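Local coordinates for dipeptidase AC. Metallo peptidase. MEROPS family M19 (Rhodobacter sphaeroides, PDB 3FDG), which probably hydrolyses dipeptides as a metallodipeptidase of the M19 family, with two magnesium ions held in its active site, at residues Pro6-His11 / Asn344-Leu349; Leu208-Glu213 / Ala229-Ala234. All blocks are in the same frame, centred on the assembly; numbering follows the deposited sequence.

How the interactions relate
Both contacts are buried in a TIM-barrel chain, and each includes at least one ligand of the two-metal centre. Interaction 1 joins the first strand, 7-9, to the C-terminal helix 334-353 through aromatic rings, with no hydrogen bond between its segments. Interaction 2, nested within the chain span that interaction 1 closes, pairs two loops that follow strands 205-206 and 228-229, and its chemistry is polar: serine hydroxyls, a backbone amide and a shared magnesium ion. The two meet where H11 stacks on H231 and W345 touches T230, while E137 takes part in both metal sites.

Interaction 1: residues Pro6-His11 / Asn344-Leu349; sequences PVFDGH and NWYGLL. With MG (magnesium ion), chain E.
F8 meets W345 where strand 7-9 passes helix 334-353, the two short axes 9.2 Å apart at closest and inclined by 50°. This is a strand-helix layer of the TIM-barrel fold, in which the C-terminal helix packs on the first strand, and an aromatic cluster of F8, W345 and Y346 fills the interface. The F8 ring is turned toward the helix because CG stands anti to the backbone N (chi1 -172°). Its edge then points at the face of the W345 five-membered ring in an offset edge-to-face pair, planes at 63°, and F8 CD2 comes within 3.6 Å of W345 CB. Y346 in turn directs its own edge at the F8 face, Y346 CE1 lying 3.6 Å from F8 CG. One phenylalanine thus serves as edge to one neighbour and face to the other, which probably limits how the ring can turn.

The polar ends of the two helix residues are satisfied elsewhere: W345 NE1 bonds to the carbonyl of M301, and Y346 OH to H125 on helix 118-127. Farther along the indole, CZ2 of W345 rests 3.8 Å from CA of G10, where the chain turns a corner. Across that corner, OD2 of D9 accepts from H11 N at 3.0 Å, from above the carboxylate plane, in an Asx turn, while also bonding to S303. The turn leads to H11, which shares its magnesium ion with D13 and E137; H11 NE2 binds the metal at 2.2 Å.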
loop_
_atom_site.group_PDB
_atom_site.type_symbol
_atom_site.label_atom_id
_atom_site.label_comp_id
_atom_site.label_asym_id
_atom_site.label_seq_id
_atom_site.Cartn_x
_atom_site.Cartn_y
_atom_site.Cartn_z
ATOM N N PRO B 6 -21.010 -3.311 23.812
ATOM C CA PRO B 6 -19.788 -2.996 23.025
ATOM C C PRO B 6 -20.045 -1.845 22.060
ATOM O O PRO B 6 -21.134 -1.771 21.517
ATOM C CB PRO B 6 -19.484 -4.295 22.266
ATOM C CG PRO B 6 -20.173 -5.391 23.042
ATOM C CD PRO B 6 -21.353 -4.754 23.758
ATOM N N VAL B 7 -19.065 -0.941 21.899
ATOM C CA VAL B 7 -19.231 0.206 21.029
ATOM C C VAL B 7 -18.327 0.038 19.826
ATOM O O VAL B 7 -17.123 -0.243 19.973
ATOM C CB VAL B 7 -18.948 1.574 21.757
ATOM C CG1 VAL B 7 -18.917 2.810 20.769
ATOM C CG2 VAL B 7 -20.008 1.832 22.861
ATOM N N PHE B 8 -18.893 0.280 18.639
ATOM C CA PHE B 8 -18.143 0.432 17.421
ATOM C C PHE B 8 -18.196 1.909 17.041
ATOM O O PHE B 8 -19.263 2.510 16.975
ATOM C CB PHE B 8 -18.739 -0.384 16.235
ATOM C CG PHE B 8 -17.840 -0.380 15.019
ATOM C CD1 PHE B 8 -16.771 -1.291 14.930
ATOM C CD2 PHE B 8 -17.987 0.592 14.014
ATOM C CE1 PHE B 8 -15.869 -1.261 13.814
ATOM C CE2 PHE B 8 -17.116 0.624 12.927
ATOM C CZ PHE B 8 -16.063 -0.305 12.811
ATOM N N ASP B 9 -17.020 2.475 16.814
ATOM C CA ASP B 9 -16.890 3.907 16.795
ATOM C C ASP B 9 -16.492 4.412 15.412
ATOM O O ASP B 9 -15.678 3.781 14.683
ATOM C CB ASP B 9 -15.813 4.343 17.787
ATOM C CG ASP B 9 -15.686 5.837 17.800
ATOM O OD1 ASP B 9 -16.695 6.450 18.197
ATOM O OD2 ASP B 9 -14.644 6.357 17.366
ATOM N N GLY B 10 -16.981 5.598 15.090
ATOM C CA GLY B 10 -16.773 6.157 13.780
ATOM C C GLY B 10 -15.436 6.794 13.446
ATOM O O GLY B 10 -15.151 6.963 12.266
ATOM N N HIS B 11 -14.610 7.146 14.434
ATOM C CA HIS B 11 -13.400 7.879 14.059
ATOM C C HIS B 11 -12.499 8.021 15.245
ATOM O O HIS B 11 -12.925 8.612 16.251
ATOM C CB HIS B 11 -13.739 9.350 13.581
ATOM C CG HIS B 11 -12.539 10.108 13.083
ATOM N ND1 HIS B 11 -12.122 10.039 11.767
ATOM C CD2 HIS B 11 -11.656 10.922 13.724
ATOM C CE1 HIS B 11 -11.019 10.765 11.616
ATOM N NE2 HIS B 11 -10.722 11.320 12.793
ATOM N N ASN B 344 -26.026 0.084 14.202
ATOM C CA ASN B 344 -26.223 1.033 13.076
ATOM C C ASN B 344 -24.982 1.134 12.191
ATOM O O ASN B 344 -25.093 1.134 10.983
ATOM C CB ASN B 344 -26.628 2.439 13.555
ATOM C CG ASN B 344 -28.105 2.492 14.002
ATOM O OD1 ASN B 344 -28.896 1.556 13.698
ATOM N ND2 ASN B 344 -28.492 3.583 14.672
ATOM N N TRP B 345 -23.804 1.183 12.786
ATOM C CA TRP B 345 -22.582 1.113 11.943
ATOM C C TRP B 345 -22.496 -0.196 11.150
ATOM O O TRP B 345 -22.109 -0.158 10.009
ATOM C CB TRP B 345 -21.268 1.285 12.725
ATOM C CG TRP B 345 -20.877 2.706 12.922
ATOM C CD1 TRP B 345 -20.761 3.371 14.137
ATOM C CD2 TRP B 345 -20.622 3.697 11.894
ATOM N NE1 TRP B 345 -20.433 4.692 13.934
ATOM C CE2 TRP B 345 -20.353 4.931 12.573
ATOM C CE3 TRP B 345 -20.591 3.661 10.480
ATOM C CZ2 TRP B 345 -20.032 6.106 11.894
ATOM C CZ3 TRP B 345 -20.291 4.847 9.790
ATOM C CH2 TRP B 345 -20.001 6.058 10.506
ATOM N N TYR B 346 -22.811 -1.329 11.766
ATOM C CA TYR B 346 -22.632 -2.575 11.034
ATOM C C TYR B 346 -23.577 -2.587 9.854
ATOM O O TYR B 346 -23.206 -3.041 8.803
ATOM C CB TYR B 346 -22.912 -3.779 11.906
ATOM C CG TYR B 346 -21.958 -3.892 13.036
ATOM C CD1 TYR B 346 -20.770 -3.171 13.022
ATOM C CD2 TYR B 346 -22.198 -4.781 14.098
ATOM C CE1 TYR B 346 -19.843 -3.284 14.099
ATOM C CE2 TYR B 346 -21.276 -4.902 15.189
ATOM C CZ TYR B 346 -20.095 -4.152 15.136
ATOM O OH TYR B 346 -19.192 -4.218 16.172
ATOM N N GLY B 347 -24.817 -2.157 10.068
ATOM C CA GLY B 347 -25.720 -2.044 8.963
ATOM C C GLY B 347 -25.226 -1.129 7.877
ATOM O O GLY B 347 -25.400 -1.406 6.696
ATOM N N LEU B 348 -24.684 0.034 8.260
ATOM C CA LEU B 348 -24.173 0.992 7.287
ATOM C C LEU B 348 -23.049 0.321 6.453
ATOM O O LEU B 348 -22.979 0.451 5.213
ATOM C CB LEU B 348 -23.676 2.295 8.048
ATOM C CG LEU B 348 -23.034 3.077 6.907
ATOM C CD1 LEU B 348 -23.812 4.039 6.169
ATOM C CD2 LEU B 348 -21.512 3.161 6.717
ATOM N N LEU B 349 -22.177 -0.443 7.133
ATOM C CA LEU B 349 -21.057 -1.070 6.397
ATOM C C LEU B 349 -21.622 -2.000 5.333
ATOM O O LEU B 349 -21.114 -2.008 4.211
ATOM C CB LEU B 349 -20.144 -1.847 7.333
ATOM C CG LEU B 349 -19.546 -1.012 8.491
ATOM C CD1 LEU B 349 -18.589 -1.888 9.308
ATOM C CD2 LEU B 349 -18.774 0.117 7.880
HETATM MG MG MG E . -8.941 12.543 12.894
HETATM O O HOH W 1 -7.573 14.073 12.843
#

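Interaction 2: residues Leu208-Glu213 / Ala229-Ala234; sequences LSHLNE and ATHSNA. With MG (magnesium ion), chain F.
S209 and S232 join two loops through their hydroxyls, S209 OG lying 2.7 Å from S232 OG in a hydrogen bond that either could donate. S209 OG also accepts from the backbone of H231, whose N is 3.0 Å away with an N-H...O angle of 156°. The serine reaches both because its OG stands anti to the carbonyl carbon (chi1 -71°), and the second serine has a further partner in R242. Exchanging S209 for an alanine is likely to leave the H231 amide without this acceptor and S232 without one of its partners, weakening the tie between the loops beside the metal.

Metal coordination is the second kind of link. H210 NE2 and H231 NE2 bind the same magnesium ion at 2.2 and 2.3 Å, joined by two waters and by E137, in one half of the dinuclear site that a metallodipeptidase of this family is expected to use. The two imidazoles cross obliquely with their planes at 63°, and the ion stands at the apex of a bent N-metal-N arrangement, the NE2 atoms of H210 and H231 3.5 Å apart. Second-shell bonds set the rings: H231 ND1 donates to T230 OG1 at 2.9 Å, the hydroxyl lying somewhat out of the ring plane, and T230 is itself bonded to D207. On the other ring, H210 ND1 is hydrogen-bonded to S165.

A type II turn from L208 to L211 carries H210 to the metal, and N212 then N-caps helix 213-222, whose F216 and V219 touch the L208 side chain. The partner loop leaves strand 228-229, where A229 is joined by a backbone hydrogen bond to M258 of the neighbouring parallel strand 258-261, and ends with A234 against helix 281-294.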
loop_
_atom_site.group_PDB
_atom_site.type_symbol
_atom_site.label_atom_id
_atom_site.label_comp_id
_atom_site.label_asym_id
_atom_site.label_seq_id
_atom_site.Cartn_x
_atom_site.Cartn_y
_atom_site.Cartn_z
ATOM N N LEU B 208 -17.968 12.416 4.770
ATOM C CA LEU B 208 -18.198 13.852 4.490
ATOM C C LEU B 208 -17.801 14.772 5.653
ATOM O O LEU B 208 -17.859 15.983 5.520
ATOM C CB LEU B 208 -19.678 14.112 4.183
ATOM C CG LEU B 208 -20.268 13.253 3.039
ATOM C CD1 LEU B 208 -21.748 13.395 2.845
ATOM C CD2 LEU B 208 -19.536 13.553 1.754
ATOM N N SER B 209 -17.422 14.217 6.798
ATOM C CA SER B 209 -16.945 15.071 7.889
ATOM C C SER B 209 -15.745 15.889 7.426
ATOM O O SER B 209 -14.831 15.321 6.791
ATOM C CB SER B 209 -16.544 14.231 9.111
ATOM O OG SER B 209 -17.720 13.701 9.720
ATOM N N HIS B 210 -15.760 17.181 7.769
ATOM C CA HIS B 210 -14.763 18.208 7.355
ATOM C C HIS B 210 -15.078 18.779 5.974
ATOM O O HIS B 210 -14.655 19.875 5.643
ATOM C CB HIS B 210 -13.307 17.689 7.356
ATOM C CG HIS B 210 -12.790 17.378 8.733
ATOM N ND1 HIS B 210 -12.254 18.347 9.564
ATOM C CD2 HIS B 210 -12.666 16.205 9.394
ATOM C CE1 HIS B 210 -11.862 17.790 10.700
ATOM N NE2 HIS B 210 -12.094 16.490 10.621
ATOM N N LEU B 211 -15.785 18.048 5.130
ATOM C CA LEU B 211 -16.084 18.588 3.819
ATOM C C LEU B 211 -17.062 19.802 3.946
ATOM O O LEU B 211 -17.953 19.771 4.817
ATOM C CB LEU B 211 -16.701 17.465 2.976
ATOM C CG LEU B 211 -16.976 17.756 1.500
ATOM C CD1 LEU B 211 -15.671 18.165 0.716
ATOM C CD2 LEU B 211 -17.629 16.584 0.804
ATOM N N ASN B 212 -16.899 20.844 3.099
ATOM C CA ASN B 212 -17.775 22.029 3.182
ATOM C C ASN B 212 -19.107 21.791 2.481
ATOM O O ASN B 212 -19.328 20.707 1.884
ATOM C CB ASN B 212 -17.089 23.330 2.689
ATOM C CG ASN B 212 -16.797 23.332 1.172
ATOM O OD1 ASN B 212 -17.376 22.537 0.395
ATOM N ND2 ASN B 212 -15.885 24.201 0.759
ATOM N N GLU B 213 -20.030 22.737 2.598
ATOM C CA GLU B 213 -21.369 22.475 2.108
ATOM C C GLU B 213 -21.462 22.209 0.590
ATOM O O GLU B 213 -22.230 21.335 0.161
ATOM C CB GLU B 213 -22.341 23.611 2.521
ATOM C CG GLU B 213 -23.810 23.155 2.370
ATOM C CD GLU B 213 -24.789 24.084 3.105
ATOM O OE1 GLU B 213 -24.379 24.826 4.014
ATOM O OE2 GLU B 213 -25.991 24.024 2.813
ATOM N N ALA B 229 -21.160 10.755 7.521
ATOM C CA ALA B 229 -20.286 11.737 8.173
ATOM C C ALA B 229 -19.908 11.035 9.442
ATOM O O ALA B 229 -20.763 10.799 10.299
ATOM C CB ALA B 229 -21.040 13.041 8.450
ATOM N N THR B 230 -18.653 10.628 9.540
ATOM C CA THR B 230 -18.232 9.717 10.635
ATOM C C THR B 230 -18.119 10.399 11.956
ATOM O O THR B 230 -18.118 9.745 13.011
ATOM C CB THR B 230 -16.845 9.037 10.363
ATOM O OG1 THR B 230 -15.817 10.014 10.202
ATOM C CG2 THR B 230 -16.929 8.096 9.086
ATOM N N HIS B 231 -17.981 11.702 11.904
ATOM C CA HIS B 231 -17.730 12.459 13.158
ATOM C C HIS B 231 -18.158 13.922 13.069
ATOM O O HIS B 231 -17.324 14.842 12.986
ATOM C CB HIS B 231 -16.309 12.231 13.735
ATOM C CG HIS B 231 -15.136 12.735 12.908
ATOM N ND1 HIS B 231 -14.912 12.377 11.590
ATOM C CD2 HIS B 231 -14.090 13.537 13.258
ATOM C CE1 HIS B 231 -13.793 12.943 11.165
ATOM N NE2 HIS B 231 -13.257 13.619 12.164
ATOM N N SER B 232 -19.474 14.119 13.158
ATOM C CA SER B 232 -20.077 15.456 13.016
ATOM C C SER B 232 -21.386 15.475 13.760
ATOM O O SER B 232 -22.099 14.451 13.822
ATOM C CB SER B 232 -20.390 15.793 11.527
ATOM O OG SER B 232 -19.229 15.786 10.679
ATOM N N ASN B 233 -21.729 16.659 14.275
ATOM C CA ASN B 233 -22.942 16.785 15.098
ATOM C C ASN B 233 -23.983 17.697 14.419
ATOM O O ASN B 233 -23.927 17.930 13.189
ATOM C CB ASN B 233 -22.570 17.201 16.556
ATOM C CG ASN B 233 -21.572 16.242 17.228
ATOM O OD1 ASN B 233 -21.507 15.063 16.905
ATOM N ND2 ASN B 233 -20.763 16.771 18.139
ATOM N N ALA B 234 -24.954 18.193 15.211
ATOM C CA ALA B 234 -26.110 18.901 14.680
ATOM C C ALA B 234 -25.874 20.402 14.741
ATOM O O ALA B 234 -25.701 20.968 15.837
ATOM C CB ALA B 234 -27.349 18.536 15.480
HETATM MG MG MG F . -11.474 15.003 12.079
HETATM O O HOH W 2 -12.331 16.336 13.773
HETATM O O HOH W 3 -9.623 16.491 12.453
#